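Local coordinates for rhamnose ABC transporter, rhamnose-binding protein (Actinomyces odontolyticus ATCC 17982, PDB 5BQ3), which probably binds a carbohydrate, presumably rhamnose, outside the membrane as the solute-binding component of an ABC transporter, at residues A[125-137]-A[308-320]. Sequence-based numbering, arbitrary orientation.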
loop_
_atom_site.group_PDB
_atom_site.type_symbol
_atom_site.label_atom_id
_atom_site.label_comp_id
_atom_site.label_asym_id
_atom_site.label_seq_id
_atom_site.Cartn_x
_atom_site.Cartn_y
_atom_site.Cartn_z
ATOM N N ARG A 125 12.345 4.175 14.483
ATOM C CA ARG A 125 12.303 5.143 13.390
ATOM C C ARG A 125 11.835 6.519 13.865
ATOM O O ARG A 125 11.160 6.642 14.892
ATOM C CB ARG A 125 11.433 4.625 12.217
ATOM C CG ARG A 125 9.921 4.793 12.349
ATOM C CD ARG A 125 9.287 3.847 13.348
ATOM N NE ARG A 125 7.839 3.787 13.181
ATOM C CZ ARG A 125 6.976 4.626 13.744
ATOM N NH1 ARG A 125 7.408 5.610 14.527
ATOM N NH2 ARG A 125 5.676 4.492 13.526
ATOM N N ASP A 126 12.213 7.551 13.105
ATOM C CA ASP A 126 11.880 8.944 13.373
ATOM C C ASP A 126 10.517 9.295 12.789
ATOM O O ASP A 126 9.842 10.181 13.317
ATOM C CB ASP A 126 12.963 9.874 12.796
ATOM C CG ASP A 126 14.324 9.718 13.443
ATOM O OD1 ASP A 126 14.498 10.196 14.587
ATOM O OD2 ASP A 126 15.224 9.139 12.800
ATOM N N LEU A 127 10.115 8.588 11.704
ATOM C CA LEU A 127 8.867 8.790 10.961
ATOM C C LEU A 127 8.490 7.554 10.144
ATOM O O LEU A 127 9.372 6.846 9.656
ATOM C CB LEU A 127 9.064 9.990 10.003
ATOM C CG LEU A 127 7.991 11.080 9.937
ATOM C CD1 LEU A 127 7.803 11.783 11.278
ATOM C CD2 LEU A 127 8.369 12.122 8.916
ATOM N N PHE A 128 7.174 7.311 9.976
ATOM C CA PHE A 128 6.633 6.235 9.139
ATOM C C PHE A 128 5.724 6.842 8.060
ATOM O O PHE A 128 4.870 7.671 8.372
ATOM C CB PHE A 128 5.892 5.156 9.959
ATOM C CG PHE A 128 5.125 4.128 9.147
ATOM C CD1 PHE A 128 5.764 3.360 8.175
ATOM C CD2 PHE A 128 3.769 3.917 9.364
ATOM C CE1 PHE A 128 5.048 2.429 7.412
ATOM C CE2 PHE A 128 3.058 2.977 8.607
ATOM C CZ PHE A 128 3.705 2.236 7.643
ATOM N N ILE A 129 5.931 6.442 6.792
ATOM C CA ILE A 129 5.146 6.904 5.648
ATOM C C ILE A 129 4.248 5.757 5.195
ATOM O O ILE A 129 4.740 4.745 4.687
ATOM C CB ILE A 129 6.026 7.461 4.480
ATOM C CG1 ILE A 129 7.209 8.356 4.975
ATOM C CG2 ILE A 129 5.168 8.182 3.425
ATOM C CD1 ILE A 129 6.865 9.673 5.751
ATOM N N ASN A 130 2.937 5.904 5.413
ATOM C CA ASN A 130 1.950 4.907 5.014
ATOM C C ASN A 130 1.278 5.344 3.718
ATOM O O ASN A 130 0.960 6.525 3.557
ATOM C CB ASN A 130 0.917 4.696 6.124
ATOM C CG ASN A 130 0.233 3.343 6.142
ATOM O OD1 ASN A 130 0.484 2.443 5.323
ATOM N ND2 ASN A 130 -0.638 3.164 7.117
ATOM N N GLN A 131 1.083 4.396 2.788
ATOM C CA GLN A 131 0.445 4.632 1.487
ATOM C C GLN A 131 -0.972 5.150 1.661
ATOM O O GLN A 131 -1.331 6.189 1.109
ATOM C CB GLN A 131 0.394 3.335 0.643
ATOM C CG GLN A 131 1.697 2.563 0.534
ATOM C CD GLN A 131 1.750 1.403 1.496
ATOM O OE1 GLN A 131 1.766 1.572 2.722
ATOM N NE2 GLN A 131 1.802 0.194 0.953
ATOM N N VAL A 132 -1.775 4.403 2.436
ATOM C CA VAL A 132 -3.200 4.624 2.685
ATOM C C VAL A 132 -3.559 4.335 4.151
ATOM O O VAL A 132 -2.893 3.526 4.799
ATOM C CB VAL A 132 -4.049 3.722 1.728
ATOM C CG1 VAL A 132 -4.046 4.261 0.301
ATOM C CG2 VAL A 132 -3.573 2.270 1.746
ATOM N N GLU A 133 -4.627 4.981 4.652
ATOM C CA GLU A 133 -5.186 4.777 5.992
ATOM C C GLU A 133 -6.190 3.604 5.892
ATOM O O GLU A 133 -6.952 3.534 4.924
ATOM C CB GLU A 133 -5.823 6.093 6.515
ATOM C CG GLU A 133 -6.866 5.974 7.622
ATOM C CD GLU A 133 -6.414 5.442 8.971
ATOM O OE1 GLU A 133 -5.296 5.796 9.413
ATOM O OE2 GLU A 133 -7.203 4.703 9.606
ATOM N N SER A 134 -6.152 2.679 6.873
ATOM C CA SER A 134 -6.949 1.449 6.948
ATOM C C SER A 134 -8.460 1.670 6.736
ATOM O O SER A 134 -9.040 1.008 5.876
ATOM C CB SER A 134 -6.716 0.751 8.283
ATOM O OG SER A 134 -6.964 -0.641 8.181
ATOM N N LYS A 135 -9.082 2.604 7.486
ATOM C CA LYS A 135 -10.515 2.916 7.387
ATOM C C LYS A 135 -10.880 3.504 6.007
ATOM O O LYS A 135 -12.005 3.307 5.542
ATOM C CB LYS A 135 -10.936 3.881 8.509
ATOM C CG LYS A 135 -12.445 3.976 8.731
ATOM C CD LYS A 135 -12.801 5.085 9.710
ATOM C CE LYS A 135 -14.264 5.459 9.671
ATOM N NZ LYS A 135 -15.123 4.446 10.341
ATOM N N GLN A 136 -9.935 4.212 5.356
ATOM C CA GLN A 136 -10.157 4.817 4.043
ATOM C C GLN A 136 -10.192 3.754 2.947
ATOM O O GLN A 136 -10.915 3.934 1.967
ATOM C CB GLN A 136 -9.098 5.886 3.736
ATOM C CG GLN A 136 -9.517 6.905 2.668
ATOM C CD GLN A 136 -10.795 7.645 2.987
ATOM O OE1 GLN A 136 -10.940 8.278 4.037
ATOM N NE2 GLN A 136 -11.752 7.582 2.075
ATOM N N VAL A 137 -9.435 2.648 3.113
ATOM C CA VAL A 137 -9.415 1.529 2.156
ATOM C C VAL A 137 -10.818 0.900 2.116
ATOM O O VAL A 137 -11.370 0.692 1.035
ATOM C CB VAL A 137 -8.318 0.479 2.496
ATOM C CG1 VAL A 137 -8.373 -0.722 1.550
ATOM C CG2 VAL A 137 -6.934 1.106 2.471
ATOM N N ILE A 308 2.194 15.188 10.228
ATOM C CA ILE A 308 2.624 14.015 10.989
ATOM C C ILE A 308 1.503 13.708 11.988
ATOM O O ILE A 308 1.205 14.529 12.860
ATOM C CB ILE A 308 4.011 14.229 11.670
ATOM C CG1 ILE A 308 5.107 14.532 10.625
ATOM C CG2 ILE A 308 4.395 13.025 12.543
ATOM C CD1 ILE A 308 6.241 15.387 11.116
ATOM N N GLY A 309 0.866 12.557 11.810
ATOM C CA GLY A 309 -0.231 12.107 12.658
ATOM C C GLY A 309 0.230 11.312 13.860
ATOM O O GLY A 309 1.407 11.366 14.229
ATOM N N GLU A 310 -0.704 10.570 14.480
ATOM C CA GLU A 310 -0.450 9.733 15.657
ATOM C C GLU A 310 0.518 8.586 15.309
ATOM O O GLU A 310 0.497 8.076 14.186
ATOM C CB GLU A 310 -1.764 9.195 16.272
ATOM C CG GLU A 310 -2.645 8.371 15.338
ATOM C CD GLU A 310 -3.705 9.147 14.576
ATOM O OE1 GLU A 310 -3.337 9.982 13.717
ATOM O OE2 GLU A 310 -4.908 8.890 14.811
ATOM N N ASN A 311 1.382 8.221 16.284
ATOM C CA ASN A 311 2.427 7.186 16.207
ATOM C C ASN A 311 3.460 7.539 15.102
ATOM O O ASN A 311 3.970 6.649 14.413
ATOM C CB ASN A 311 1.813 5.778 16.009
ATOM C CG ASN A 311 2.734 4.627 16.344
ATOM O OD1 ASN A 311 3.281 4.529 17.451
ATOM N ND2 ASN A 311 2.903 3.714 15.398
ATOM N N LYS A 312 3.766 8.859 14.956
ATOM C CA LYS A 312 4.706 9.451 13.985
ATOM C C LYS A 312 4.444 8.932 12.549
ATOM O O LYS A 312 5.386 8.613 11.820
ATOM C CB LYS A 312 6.166 9.179 14.407
ATOM C CG LYS A 312 6.579 9.819 15.722
ATOM C CD LYS A 312 7.960 9.348 16.132
ATOM C CE LYS A 312 8.410 9.970 17.425
ATOM N NZ LYS A 312 9.777 9.525 17.783
ATOM N N THR A 313 3.154 8.839 12.158
ATOM C CA THR A 313 2.733 8.311 10.858
ATOM C C THR A 313 2.222 9.425 9.932
ATOM O O THR A 313 1.410 10.252 10.341
ATOM C CB THR A 313 1.676 7.198 11.055
ATOM O OG1 THR A 313 2.207 6.202 11.928
ATOM C CG2 THR A 313 1.252 6.533 9.742
ATOM N N VAL A 314 2.690 9.401 8.671
ATOM C CA VAL A 314 2.312 10.315 7.585
ATOM C C VAL A 314 1.582 9.492 6.511
ATOM O O VAL A 314 2.108 8.470 6.071
ATOM C CB VAL A 314 3.541 11.072 7.000
ATOM C CG1 VAL A 314 3.128 12.028 5.883
ATOM C CG2 VAL A 314 4.318 11.814 8.088
ATOM N N VAL A 315 0.371 9.915 6.111
ATOM C CA VAL A 315 -0.411 9.219 5.082
ATOM C C VAL A 315 -0.232 9.971 3.750
ATOM O O VAL A 315 -0.420 11.189 3.698
ATOM C CB VAL A 315 -1.910 9.040 5.476
ATOM C CG1 VAL A 315 -2.699 8.335 4.377
ATOM C CG2 VAL A 315 -2.052 8.281 6.791
ATOM N N VAL A 316 0.148 9.233 2.684
ATOM C CA VAL A 316 0.368 9.757 1.328
ATOM C C VAL A 316 -0.954 10.338 0.775
ATOM O O VAL A 316 -0.955 11.452 0.253
ATOM C CB VAL A 316 0.985 8.690 0.374
ATOM C CG1 VAL A 316 1.165 9.236 -1.041
ATOM C CG2 VAL A 316 2.316 8.177 0.911
ATOM N N GLY A 317 -2.053 9.598 0.926
ATOM C CA GLY A 317 -3.366 10.041 0.473
ATOM C C GLY A 317 -4.421 8.958 0.428
ATOM O O GLY A 317 -4.227 7.871 0.980
ATOM N N ASP A 318 -5.557 9.261 -0.225
ATOM C CA ASP A 318 -6.679 8.335 -0.388
ATOM C C ASP A 318 -6.340 7.281 -1.453
ATOM O O ASP A 318 -5.556 7.589 -2.359
ATOM C CB ASP A 318 -7.970 9.094 -0.768
ATOM C CG ASP A 318 -8.496 10.079 0.268
ATOM O OD1 ASP A 318 -8.327 9.821 1.482
ATOM O OD2 ASP A 318 -9.135 11.074 -0.132
ATOM N N PRO A 319 -6.890 6.037 -1.381
ATOM C CA PRO A 319 -6.560 5.031 -2.410
ATOM C C PRO A 319 -6.884 5.497 -3.833
ATOM O O PRO A 319 -7.880 6.196 -4.051
ATOM C CB PRO A 319 -7.416 3.819 -2.017
ATOM C CG PRO A 319 -7.710 4.003 -0.579
ATOM C CD PRO A 319 -7.817 5.482 -0.371
ATOM N N VAL A 320 -6.007 5.142 -4.788
ATOM C CA VAL A 320 -6.150 5.493 -6.205
ATOM C C VAL A 320 -7.136 4.511 -6.850
ATOM O O VAL A 320 -6.945 3.297 -6.762
ATOM C CB VAL A 320 -4.778 5.527 -6.949
ATOM C CG1 VAL A 320 -4.956 5.771 -8.444
ATOM C CG2 VAL A 320 -3.846 6.576 -6.348
HETATM O O HOH W 1 5.768 5.988 17.146
HETATM O O HOH W 2 10.672 6.685 17.848
HETATM O O HOH W 3 10.647 11.668 15.454
HETATM O O HOH W 4 -5.990 6.732 2.810
#
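The carbonyl oxygen of Asn311 receives Arg125 NH2 at 2.9 Å, the oxygen lying at the edge of the guanidinium and near its plane, with an N-H...O angle of 165°. Thr313 OG1, 3.1 Å from the same Asn311 O, may give it a second donor. The arginine side chain bends at chi2 (-73°), which helps bring its guanidinium to this turn, while NE forms a salt bridge with Asp119. With an alanine here, the Asn311 carbonyl would probably lose this donor and Asp119 a charged partner, leaving the turn before strand 313-315 less firmly tied. Lys312 runs extended past Asp126 O, and a water links its NZ to Arg125 O.

Beyond the turn the contact becomes regular parallel pairing, in which one residue gives its N-H and C=O to the two residues flanking its neighbour. Phe128, opposite Thr313, bonds through N to Lys312 O and through O to Val314 N at 2.8 Å; Asn130 repeats the pattern with Val314 O and Val316 N. Strand 313-315 forms one edge of the six-stranded parallel sheet in one lobe of this periplasmic-binding-protein fold, a late segment returning to flank strand 127-130. Side chains alternate between faces. On one, Thr313 CG2 lies 3.6 Å from Phe128 CD2; on the other, Ile129 CD1 meets Val314 CB at 3.8 Å and Leu127 CD1 packs crosswise on Ile308, with helix 271-287 covering Leu127 and Ile129.

Past the strands, Val132 CG1 rests 3.8 Å from Pro319 CG, and the proline also touches Gln136 and Val137. A water bridges Glu133 N and Gly317 O.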